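Local coordinates for esterase D (Lactobacillus rhamnosus, PDB 3DYI), which probably hydrolyses carboxylic esters, as a serine hydrolase of the alpha/beta-hydrolase fold, at residues Gly20-Val25 and Tyr92-Val97; Phe98-Gly103 and Lys225-Val230; Ile127-His132 and Phe172-Ala177. One frame throughout, in Å; residues are numbered along the deposited sequence.

Interaction 1 of 3, residues Gly20-Val25 and Tyr92-Val97; sequences GTDTGV and YAKVFV
D22 OD2 is gripped by three groups. T23 OG1 donates to it at 2.7 Å, from above the carboxylate plane. K94 NZ reaches it in a salt bridge whose hydrogen bond is weak, with OD2 and NZ 3.4 Å apart. A water donates to the same oxygen and accepts a weak bond from K94 NZ. The K94 chain bends at its third torsion (chi3 -81°), passes T23 OG1 and brings its amine to D22. N249 also accepts a hydrogen bond from this amine through OD1. Y92 packs against the loop before strand 23-28. G20 N donates to Y92 OH at 2.8 Å and 161°. G24 CA lies over one face of the Y92 ring in a CH-pi contact, 4.0 Å from the ring centroid. A CB on G24 would clash with Y92 CD2, which suits a glycine here. T23 CG2 meets the F96 ring at its edge, 3.6 Å from CE2. M245 of helix 234-247 touches T23, V25 and F96. Backbone bonds K94 N to D22 O, G24 N to K94 O at 2.9 Å and F96 N to G24 O pair the two strands in parallel. They belong to the mostly parallel sheet of the alpha/beta-hydrolase fold.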
ATOM      1  N   GLY A  20     -16.355  10.605  -7.666  1.00 23.16           N
ATOM      2  CA  GLY A  20     -15.785  11.405  -8.750  1.00 22.86           C
ATOM      3  C   GLY A  20     -16.673  11.400  -9.985  1.00 22.47           C
ATOM      4  O   GLY A  20     -17.882  11.175  -9.894  1.00 22.71           O
ATOM      5  N   THR A  21     -16.063  11.647 -11.142  1.00 22.03           N
ATOM      6  CA  THR A  21     -16.789  11.660 -12.408  1.00 21.79           C
ATOM      7  C   THR A  21     -16.187  10.650 -13.393  1.00 21.70           C
ATOM      8  O   THR A  21     -16.727   9.551 -13.549  1.00 21.97           O
ATOM      9  CB  THR A  21     -16.887  13.086 -13.016  1.00 21.73           C
ATOM     10  OG1 THR A  21     -15.582  13.681 -13.083  1.00 21.56           O
ATOM     11  CG2 THR A  21     -17.815  13.970 -12.168  1.00 22.56           C
ATOM     12  N   ASP A  22     -15.068  10.998 -14.026  1.00 21.13           N
ATOM     13  CA  ASP A  22     -14.467  10.125 -15.048  1.00 21.06           C
ATOM     14  C   ASP A  22     -13.464   9.117 -14.497  1.00 20.66           C
ATOM     15  O   ASP A  22     -13.360   8.003 -15.009  1.00 20.46           O
ATOM     16  CB  ASP A  22     -13.788  10.947 -16.146  1.00 21.10           C
ATOM     17  CG  ASP A  22     -12.603  11.744 -15.629  1.00 21.86           C
ATOM     18  OD1 ASP A  22     -12.817  12.635 -14.776  1.00 23.02           O
ATOM     19  OD2 ASP A  22     -11.464  11.466 -16.068  1.00 23.20           O
ATOM     20  N   THR A  23     -12.720   9.516 -13.471  1.00 20.56           N
ATOM     21  CA  THR A  23     -11.601   8.718 -12.992  1.00 20.46           C
ATOM     22  C   THR A  23     -11.693   8.419 -11.502  1.00 20.38           C
ATOM     23  O   THR A  23     -11.985   9.310 -10.700  1.00 19.91           O
ATOM     24  CB  THR A  23     -10.258   9.407 -13.321  1.00 20.91           C
ATOM     25  OG1 THR A  23     -10.142   9.548 -14.745  1.00 20.95           O
ATOM     26  CG2 THR A  23      -9.068   8.597 -12.791  1.00 21.15           C
ATOM     27  N   GLY A  24     -11.441   7.157 -11.155  1.00 20.04           N
ATOM     28  CA  GLY A  24     -11.407   6.707  -9.764  1.00 20.09           C
ATOM     29  C   GLY A  24     -10.055   6.125  -9.389  1.00 20.07           C
ATOM     30  O   GLY A  24      -9.311   5.652 -10.256  1.00 20.55           O
ATOM     31  N   VAL A  25      -9.742   6.156  -8.094  1.00 19.77           N
ATOM     32  CA  VAL A  25      -8.459   5.671  -7.581  1.00 19.69           C
ATOM     33  C   VAL A  25      -8.692   4.760  -6.381  1.00 19.62           C
ATOM     34  O   VAL A  25      -9.442   5.109  -5.472  1.00 19.68           O
ATOM     35  CB  VAL A  25      -7.547   6.841  -7.133  1.00 19.62           C
ATOM     36  CG1 VAL A  25      -6.138   6.338  -6.796  1.00 19.75           C
ATOM     37  CG2 VAL A  25      -7.482   7.917  -8.210  1.00 19.52           C
ATOM     38  N   TYR A  92     -16.108   3.931 -12.973  1.00 22.52           N
ATOM     39  CA  TYR A  92     -15.325   4.978 -13.623  1.00 22.13           C
ATOM     40  C   TYR A  92     -14.730   4.541 -14.948  1.00 21.58           C
ATOM     41  O   TYR A  92     -14.325   3.396 -15.094  1.00 21.48           O
ATOM     42  CB  TYR A  92     -14.222   5.468 -12.677  1.00 22.07           C
ATOM     43  CG  TYR A  92     -14.800   6.086 -11.423  1.00 22.26           C
ATOM     44  CD1 TYR A  92     -15.377   7.359 -11.458  1.00 23.15           C
ATOM     45  CD2 TYR A  92     -14.807   5.388 -10.214  1.00 22.29           C
ATOM     46  CE1 TYR A  92     -15.933   7.931 -10.316  1.00 22.82           C
ATOM     47  CE2 TYR A  92     -15.360   5.958  -9.062  1.00 21.59           C
ATOM     48  CZ  TYR A  92     -15.917   7.226  -9.126  1.00 22.27           C
ATOM     49  OH  TYR A  92     -16.471   7.795  -8.002  1.00 23.33           O
ATOM     50  N   ALA A  93     -14.673   5.471 -15.902  1.00 21.77           N
ATOM     51  CA  ALA A  93     -14.039   5.214 -17.201  1.00 21.32           C
ATOM     52  C   ALA A  93     -12.576   4.789 -17.031  1.00 21.35           C
ATOM     53  O   ALA A  93     -12.088   3.904 -17.739  1.00 21.25           O
ATOM     54  CB  ALA A  93     -14.137   6.448 -18.100  1.00 21.23           C
ATOM     55  N   LYS A  94     -11.888   5.424 -16.086  1.00 20.73           N
ATOM     56  CA  LYS A  94     -10.479   5.148 -15.829  1.00 20.82           C
ATOM     57  C   LYS A  94     -10.249   4.913 -14.344  1.00 20.62           C
ATOM     58  O   LYS A  94     -10.805   5.618 -13.498  1.00 20.38           O
ATOM     59  CB  LYS A  94      -9.607   6.306 -16.319  1.00 21.10           C
ATOM     60  CG  LYS A  94      -9.509   6.379 -17.850  1.00 23.00           C
ATOM     61  CD  LYS A  94      -9.288   7.792 -18.340  1.00 26.15           C
ATOM     62  CE  LYS A  94     -10.611   8.561 -18.375  1.00 27.28           C
ATOM     63  NZ  LYS A  94     -10.462   9.947 -18.902  1.00 29.14           N
ATOM     64  N   VAL A  95      -9.430   3.913 -14.043  1.00 20.13           N
ATOM     65  CA  VAL A  95      -9.107   3.552 -12.664  1.00 20.10           C
ATOM     66  C   VAL A  95      -7.599   3.392 -12.484  1.00 20.17           C
ATOM     67  O   VAL A  95      -6.924   2.722 -13.280  1.00 20.07           O
ATOM     68  CB  VAL A  95      -9.854   2.262 -12.223  1.00 20.19           C
ATOM     69  CG1 VAL A  95      -9.280   1.697 -10.914  1.00 20.41           C
ATOM     70  CG2 VAL A  95     -11.354   2.538 -12.065  1.00 20.37           C
ATOM     71  N   PHE A  96      -7.086   4.033 -11.440  1.00 19.54           N
ATOM     72  CA  PHE A  96      -5.692   3.906 -11.027  1.00 19.44           C
ATOM     73  C   PHE A  96      -5.672   3.165  -9.697  1.00 19.29           C
ATOM     74  O   PHE A  96      -6.624   3.262  -8.916  1.00 18.91           O
ATOM     75  CB  PHE A  96      -5.050   5.291 -10.866  1.00 19.66           C
ATOM     76  CG  PHE A  96      -4.905   6.060 -12.161  1.00 20.44           C
ATOM     77  CD1 PHE A  96      -3.654   6.206 -12.761  1.00 20.96           C
ATOM     78  CD2 PHE A  96      -6.011   6.655 -12.772  1.00 20.55           C
ATOM     79  CE1 PHE A  96      -3.505   6.924 -13.954  1.00 21.02           C
ATOM     80  CE2 PHE A  96      -5.871   7.368 -13.963  1.00 20.44           C
ATOM     81  CZ  PHE A  96      -4.612   7.502 -14.554  1.00 20.95           C
ATOM     82  N   VAL A  97      -4.609   2.404  -9.451  1.00 18.89           N
ATOM     83  CA  VAL A  97      -4.477   1.645  -8.199  1.00 18.82           C
ATOM     84  C   VAL A  97      -3.087   1.881  -7.614  1.00 18.97           C
ATOM     85  O   VAL A  97      -2.086   1.608  -8.273  1.00 18.91           O
ATOM     86  CB  VAL A  97      -4.713   0.118  -8.413  1.00 18.77           C
ATOM     87  CG1 VAL A  97      -4.657  -0.636  -7.078  1.00 18.93           C
ATOM     88  CG2 VAL A  97      -6.053  -0.134  -9.109  1.00 19.05           C
TER
HETATM   89  O   HOH W   1     -10.956  12.812 -18.530  1.00 39.33           O

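Interaction 2 of 3, residues Phe98-Gly103 and Lys225-Val230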
ATOM      1  N   PHE A  98      -3.033   2.410  -6.391  1.00 19.02           N
ATOM      2  CA  PHE A  98      -1.763   2.625  -5.684  1.00 18.99           C
ATOM      3  C   PHE A  98      -1.803   1.997  -4.303  1.00 19.10           C
ATOM      4  O   PHE A  98      -2.867   1.881  -3.687  1.00 19.46           O
ATOM      5  CB  PHE A  98      -1.449   4.116  -5.516  1.00 19.02           C
ATOM      6  CG  PHE A  98      -1.460   4.895  -6.794  1.00 18.90           C
ATOM      7  CD1 PHE A  98      -0.334   4.938  -7.606  1.00 19.99           C
ATOM      8  CD2 PHE A  98      -2.588   5.617  -7.168  1.00 19.01           C
ATOM      9  CE1 PHE A  98      -0.337   5.685  -8.793  1.00 20.58           C
ATOM     10  CE2 PHE A  98      -2.604   6.353  -8.351  1.00 19.41           C
ATOM     11  CZ  PHE A  98      -1.481   6.390  -9.164  1.00 19.94           C
ATOM     12  N   GLY A  99      -0.635   1.611  -3.805  1.00 19.30           N
ATOM     13  CA  GLY A  99      -0.560   0.994  -2.487  1.00 19.55           C
ATOM     14  C   GLY A  99       0.670   1.401  -1.707  1.00 19.61           C
ATOM     15  O   GLY A  99       1.749   1.568  -2.273  1.00 19.50           O
ATOM     16  N   LEU A 100       0.495   1.554  -0.396  1.00 19.38           N
ATOM     17  CA  LEU A 100       1.589   1.876   0.508  1.00 19.92           C
ATOM     18  C   LEU A 100       2.138   0.604   1.133  1.00 20.23           C
ATOM     19  O   LEU A 100       1.398  -0.146   1.780  1.00 20.51           O
ATOM     20  CB  LEU A 100       1.098   2.829   1.602  1.00 19.85           C
ATOM     21  CG  LEU A 100       2.041   3.110   2.774  1.00 20.04           C
ATOM     22  CD1 LEU A 100       3.209   4.002   2.336  1.00 19.49           C
ATOM     23  CD2 LEU A 100       1.255   3.746   3.922  1.00 20.50           C
ATOM     24  N   SER A 101       3.436   0.371   0.937  1.00 20.50           N
ATOM     25  CA  SER A 101       4.133  -0.793   1.495  1.00 20.74           C
ATOM     26  C   SER A 101       3.374  -2.108   1.184  1.00 20.55           C
ATOM     27  O   SER A 101       3.279  -2.485   0.018  1.00 20.64           O
ATOM     28  CB  SER A 101       4.410  -0.577   2.990  1.00 21.24           C
ATOM     29  OG  SER A 101       5.515  -1.350   3.424  1.00 22.14           O
ATOM     30  N   LEU A 102       2.817  -2.777   2.194  1.00 20.25           N
ATOM     31  CA  LEU A 102       1.980  -3.973   1.959  1.00 20.48           C
ATOM     32  C   LEU A 102       0.992  -3.779   0.799  1.00 19.95           C
ATOM     33  O   LEU A 102       0.938  -4.590  -0.131  1.00 19.99           O
ATOM     34  CB  LEU A 102       1.215  -4.372   3.224  1.00 20.03           C
ATOM     35  CG  LEU A 102       0.226  -5.538   3.065  1.00 20.37           C
ATOM     36  CD1 LEU A 102       0.954  -6.881   2.937  1.00 21.67           C
ATOM     37  CD2 LEU A 102      -0.777  -5.570   4.213  1.00 20.99           C
ATOM     38  N   GLY A 103       0.217  -2.695   0.865  1.00 19.76           N
ATOM     39  CA  GLY A 103      -0.756  -2.361  -0.174  1.00 19.47           C
ATOM     40  C   GLY A 103      -0.160  -2.278  -1.568  1.00 19.77           C
ATOM     41  O   GLY A 103      -0.837  -2.579  -2.553  1.00 19.57           O
ATOM     42  N   LYS A 225      10.898   9.667   5.991  1.00 24.29           N
ATOM     43  CA  LYS A 225      10.755   8.352   6.591  1.00 23.94           C
ATOM     44  C   LYS A 225       9.773   7.513   5.762  1.00 23.33           C
ATOM     45  O   LYS A 225       9.223   7.996   4.767  1.00 22.76           O
ATOM     46  CB  LYS A 225      10.299   8.469   8.054  1.00 24.34           C
ATOM     47  CG  LYS A 225      11.183   9.361   8.939  1.00 26.54           C
ATOM     48  CD  LYS A 225      12.673   9.081   8.768  1.00 29.01           C
ATOM     49  CE  LYS A 225      13.144   7.848   9.534  1.00 30.70           C
ATOM     50  NZ  LYS A 225      14.585   7.526   9.254  1.00 30.32           N
ATOM     51  N   HIS A 226       9.568   6.266   6.178  1.00 23.01           N
ATOM     52  CA  HIS A 226       8.805   5.261   5.417  1.00 22.66           C
ATOM     53  C   HIS A 226       7.426   5.716   4.919  1.00 22.65           C
ATOM     54  O   HIS A 226       7.105   5.547   3.740  1.00 22.62           O
ATOM     55  CB  HIS A 226       8.667   3.981   6.256  1.00 22.36           C
ATOM     56  CG  HIS A 226       7.899   2.880   5.584  1.00 22.43           C
ATOM     57  ND1 HIS A 226       8.310   2.284   4.410  1.00 22.39           N
ATOM     58  CD2 HIS A 226       6.752   2.254   5.941  1.00 22.71           C
ATOM     59  CE1 HIS A 226       7.444   1.346   4.068  1.00 23.19           C
ATOM     60  NE2 HIS A 226       6.492   1.303   4.984  1.00 22.43           N
ATOM     61  N   VAL A 227       6.620   6.292   5.810  1.00 22.54           N
ATOM     62  CA  VAL A 227       5.200   6.529   5.506  1.00 22.40           C
ATOM     63  C   VAL A 227       5.003   7.861   4.769  1.00 22.27           C
ATOM     64  O   VAL A 227       4.487   8.840   5.323  1.00 21.85           O
ATOM     65  CB  VAL A 227       4.308   6.405   6.777  1.00 22.53           C
ATOM     66  CG1 VAL A 227       2.823   6.423   6.410  1.00 22.74           C
ATOM     67  CG2 VAL A 227       4.634   5.109   7.528  1.00 23.06           C
ATOM     68  N   ILE A 228       5.409   7.869   3.501  1.00 21.88           N
ATOM     69  CA  ILE A 228       5.447   9.089   2.692  1.00 22.00           C
ATOM     70  C   ILE A 228       4.071   9.684   2.369  1.00 21.93           C
ATOM     71  O   ILE A 228       3.982  10.832   1.932  1.00 21.61           O
ATOM     72  CB  ILE A 228       6.284   8.903   1.391  1.00 21.88           C
ATOM     73  CG1 ILE A 228       5.799   7.688   0.582  1.00 22.03           C
ATOM     74  CG2 ILE A 228       7.770   8.780   1.724  1.00 22.17           C
ATOM     75  CD1 ILE A 228       6.387   7.617  -0.835  1.00 22.55           C
ATOM     76  N   THR A 229       3.006   8.913   2.592  1.00 21.93           N
ATOM     77  CA  THR A 229       1.641   9.431   2.437  1.00 22.12           C
ATOM     78  C   THR A 229       1.210  10.342   3.596  1.00 22.45           C
ATOM     79  O   THR A 229       0.235  11.086   3.476  1.00 22.38           O
ATOM     80  CB  THR A 229       0.598   8.303   2.320  1.00 22.14           C
ATOM     81  OG1 THR A 229       0.763   7.394   3.411  1.00 21.59           O
ATOM     82  CG2 THR A 229       0.741   7.560   0.989  1.00 21.82           C
ATOM     83  N   VAL A 230       1.945  10.288   4.705  1.00 22.87           N
ATOM     84  CA  VAL A 230       1.555  10.986   5.933  1.00 23.71           C
ATOM     85  C   VAL A 230       2.612  11.986   6.425  1.00 23.85           C
ATOM     86  O   VAL A 230       2.273  13.045   6.996  1.00 24.01           O
ATOM     87  CB  VAL A 230       1.210   9.957   7.047  1.00 23.83           C
ATOM     88  CG1 VAL A 230       1.063  10.622   8.406  1.00 25.60           C
ATOM     89  CG2 VAL A 230      -0.063   9.187   6.681  1.00 24.55           C
TER
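S101 and H226 meet side chain to side chain. S101 OG sits at the edge of the H226 imidazole, in the ring plane, 3.2 Å from NE2. S101 CB is also close, 3.4 Å from the same NE2. H226 holds CG anti to its backbone N (chi1 180°), which swings the ring from its loop toward the serine. The other ring nitrogen, ND1, is hydrogen-bonded to OD2 of D195, which limits how the imidazole can turn. With an alanine here, D195 is likely to lose this partner and S101 OG the ring beside it. H226 N is held by E196 OE1, and H226 O by S124 OG. Beside the polar pair, L100 turns CD2 toward two residues of the loop. It meets V227 CG1 at 4.0 Å, the two side chains crossing at about a right angle. It also lies 3.7 Å from T229 OG1, whose hydrogen bond goes to D37 O. V227 is the centre of an inverse gamma turn. S101 has phi 50° and psi -113°, the strained backbone of a tight turn between strand 94-100 and helix 102-113. G99, S101 and G103 fit the GxSxG nucleophile elbow, and S101, H226 and D195 the predicted Ser-His-Asp catalytic triad.

Interaction 3 of 3, residues Ile127-His132 and Phe172-Ala177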
ATOM      1  N   ILE A 127       8.654  -4.250  -3.348  1.00 25.06           N
ATOM      2  CA  ILE A 127       8.118  -5.540  -3.833  1.00 24.92           C
ATOM      3  C   ILE A 127       9.103  -6.699  -3.638  1.00 25.37           C
ATOM      4  O   ILE A 127       8.792  -7.683  -2.959  1.00 25.33           O
ATOM      5  CB  ILE A 127       7.622  -5.493  -5.325  1.00 24.87           C
ATOM      6  CG1 ILE A 127       6.701  -4.287  -5.585  1.00 24.69           C
ATOM      7  CG2 ILE A 127       6.954  -6.817  -5.715  1.00 24.96           C
ATOM      8  CD1 ILE A 127       5.413  -4.254  -4.766  1.00 23.76           C
ATOM      9  N   LEU A 128      10.279  -6.584  -4.245  1.00 25.50           N
ATOM     10  CA  LEU A 128      11.354  -7.549  -4.030  1.00 26.16           C
ATOM     11  C   LEU A 128      11.691  -7.600  -2.538  1.00 26.09           C
ATOM     12  O   LEU A 128      11.962  -6.563  -1.929  1.00 26.23           O
ATOM     13  CB  LEU A 128      12.587  -7.167  -4.858  1.00 25.94           C
ATOM     14  CG  LEU A 128      12.545  -7.401  -6.376  1.00 26.56           C
ATOM     15  CD1 LEU A 128      11.494  -6.546  -7.084  1.00 27.05           C
ATOM     16  CD2 LEU A 128      13.915  -7.123  -6.961  1.00 26.83           C
ATOM     17  N   PRO A 129      11.618  -8.798  -1.929  1.00 26.55           N
ATOM     18  CA  PRO A 129      11.929  -8.953  -0.504  1.00 26.73           C
ATOM     19  C   PRO A 129      13.393  -8.690  -0.170  1.00 26.97           C
ATOM     20  O   PRO A 129      14.281  -8.962  -0.976  1.00 26.97           O
ATOM     21  CB  PRO A 129      11.593 -10.423  -0.222  1.00 26.90           C
ATOM     22  CG  PRO A 129      10.715 -10.841  -1.340  1.00 27.42           C
ATOM     23  CD  PRO A 129      11.189 -10.072  -2.530  1.00 26.55           C
ATOM     24  N   GLY A 130      13.632  -8.152   1.018  1.00 27.21           N
ATOM     25  CA  GLY A 130      14.985  -7.859   1.460  1.00 27.62           C
ATOM     26  C   GLY A 130      15.005  -7.571   2.940  1.00 28.03           C
ATOM     27  O   GLY A 130      14.011  -7.799   3.644  1.00 28.01           O
ATOM     28  N   LYS A 131      16.143  -7.071   3.407  1.00 28.30           N
ATOM     29  CA  LYS A 131      16.315  -6.698   4.799  1.00 28.89           C
ATOM     30  C   LYS A 131      15.297  -5.631   5.181  1.00 28.86           C
ATOM     31  O   LYS A 131      15.110  -4.645   4.463  1.00 28.52           O
ATOM     32  CB  LYS A 131      17.752  -6.226   5.069  1.00 28.96           C
ATOM     33  CG  LYS A 131      18.181  -4.969   4.321  1.00 30.12           C
ATOM     34  N   HIS A 132      14.621  -5.855   6.301  1.00 28.95           N
ATOM     35  CA  HIS A 132      13.594  -4.935   6.770  1.00 29.19           C
ATOM     36  C   HIS A 132      13.561  -4.898   8.296  1.00 29.34           C
ATOM     37  O   HIS A 132      14.259  -5.672   8.963  1.00 29.46           O
ATOM     38  CB  HIS A 132      12.222  -5.319   6.196  1.00 29.27           C
ATOM     39  CG  HIS A 132      11.725  -6.660   6.648  1.00 29.95           C
ATOM     40  ND1 HIS A 132      11.399  -6.932   7.959  1.00 29.81           N
ATOM     41  CD2 HIS A 132      11.487  -7.800   5.957  1.00 30.75           C
ATOM     42  CE1 HIS A 132      10.989  -8.185   8.059  1.00 30.78           C
ATOM     43  NE2 HIS A 132      11.032  -8.734   6.859  1.00 30.79           N
ATOM     44  N   PHE A 172       4.087 -14.219  -0.899  1.00 23.06           N
ATOM     45  CA  PHE A 172       3.146 -13.600  -1.821  1.00 22.55           C
ATOM     46  C   PHE A 172       3.875 -12.606  -2.736  1.00 22.38           C
ATOM     47  O   PHE A 172       3.686 -12.609  -3.958  1.00 22.07           O
ATOM     48  CB  PHE A 172       2.038 -12.894  -1.038  1.00 22.70           C
ATOM     49  CG  PHE A 172       0.876 -12.479  -1.882  1.00 22.74           C
ATOM     50  CD1 PHE A 172      -0.261 -13.271  -1.952  1.00 24.35           C
ATOM     51  CD2 PHE A 172       0.922 -11.297  -2.619  1.00 23.41           C
ATOM     52  CE1 PHE A 172      -1.344 -12.891  -2.738  1.00 23.61           C
ATOM     53  CE2 PHE A 172      -0.152 -10.911  -3.411  1.00 23.43           C
ATOM     54  CZ  PHE A 172      -1.286 -11.710  -3.468  1.00 23.20           C
ATOM     55  N   ALA A 173       4.727 -11.784  -2.130  1.00 22.03           N
ATOM     56  CA  ALA A 173       5.505 -10.765  -2.836  1.00 22.09           C
ATOM     57  C   ALA A 173       6.426 -11.334  -3.918  1.00 22.19           C
ATOM     58  O   ALA A 173       6.571 -10.728  -4.989  1.00 22.15           O
ATOM     59  CB  ALA A 173       6.313  -9.944  -1.836  1.00 22.16           C
ATOM     60  N   THR A 174       7.053 -12.481  -3.648  1.00 21.90           N
ATOM     61  CA  THR A 174       8.003 -13.049  -4.618  1.00 22.35           C
ATOM     62  C   THR A 174       7.303 -13.472  -5.912  1.00 22.62           C
ATOM     63  O   THR A 174       7.880 -13.385  -7.001  1.00 22.63           O
ATOM     64  CB  THR A 174       8.848 -14.212  -4.044  1.00 22.40           C
ATOM     65  OG1 THR A 174       7.995 -15.268  -3.586  1.00 22.33           O
ATOM     66  CG2 THR A 174       9.725 -13.732  -2.898  1.00 21.95           C
ATOM     67  N   THR A 175       6.049 -13.903  -5.794  1.00 22.82           N
ATOM     68  CA  THR A 175       5.246 -14.218  -6.977  1.00 23.45           C
ATOM     69  C   THR A 175       4.939 -12.946  -7.764  1.00 23.26           C
ATOM     70  O   THR A 175       5.092 -12.911  -8.985  1.00 23.31           O
ATOM     71  CB  THR A 175       3.972 -14.986  -6.601  1.00 23.53           C
ATOM     72  OG1 THR A 175       4.349 -16.250  -6.042  1.00 25.01           O
ATOM     73  CG2 THR A 175       3.086 -15.230  -7.824  1.00 24.19           C
ATOM     74  N   VAL A 176       4.531 -11.899  -7.049  1.00 23.10           N
ATOM     75  CA  VAL A 176       4.323 -10.591  -7.666  1.00 23.11           C
ATOM     76  C   VAL A 176       5.603 -10.122  -8.360  1.00 22.89           C
ATOM     77  O   VAL A 176       5.555  -9.657  -9.494  1.00 23.07           O
ATOM     78  CB  VAL A 176       3.827  -9.534  -6.643  1.00 22.86           C
ATOM     79  CG1 VAL A 176       3.603  -8.196  -7.338  1.00 23.77           C
ATOM     80  CG2 VAL A 176       2.540 -10.007  -5.972  1.00 22.89           C
ATOM     81  N   ALA A 177       6.745 -10.278  -7.692  1.00 23.32           N
ATOM     82  CA  ALA A 177       8.033  -9.870  -8.259  1.00 23.44           C
ATOM     83  C   ALA A 177       8.374 -10.637  -9.543  1.00 23.55           C
ATOM     84  O   ALA A 177       8.834 -10.046 -10.524  1.00 23.48           O
ATOM     85  CB  ALA A 177       9.140 -10.016  -7.235  1.00 23.40           C
TER
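I127 presses its CG2 methyl against helix 162-178, in a loop-on-helix contact of the alpha/beta-hydrolase fold. The loop follows strand 119-123 and leads to helix 134-149. I127 CG2 lies 4.0 Å from V176 CG1, and these two side chains cross at about a right angle. The same methyl lies 4.2 Å from A177 CB. L128 CD1 comes to A177 CB at the same separation. L128 CB starts away from the helix, but the end of the side chain turns back to it. A173 offers only a methyl group, and its CB sits 3.5 Å from I127 O. This small residue probably lets the loop backbone come near the helix. No hydrogen bond joins the two segments, so the contact rests on van der Waals packing.

Further residues surround these groups. On I127, CG2 stands anti to the backbone N, and it is the branch that reaches the helix. M108 of helix 102-113 and L206 of helix 202-209 also touch the I127 side chain. Q205 and L180 touch L128. V176 packs on E112 as well.

T174 OG1 bonds back to Q171 O within its own helix. That bond is consistent with the rotation of the threonine (chi1 59°) that turns its methyl to the loop. T174 CG2 there meets P129 CG at 3.4 Å, tighter than usual for two carbons.

Interactions 1 and 2 lie along one strand, 94-100. Interaction 1 pairs its start with strand 23-28, and interaction 2 uses its end, where the predicted nucleophile S101 sits. Their centres are about 20 Å apart, yet they touch where V25 CG1 packs on F98 CD2 at 3.6 Å. Interaction 3 is separate, with its centre about 15 Å from that of interaction 2 and the nearest atoms about 6 Å apart. The I127 side chain is about 9 Å from that of S101 and about 11 Å from that of H226. Interactions 1 and 3 fall on opposite sides of the chain's centre, about 28 Å apart between centres. Interaction 1 is away from the predicted active site.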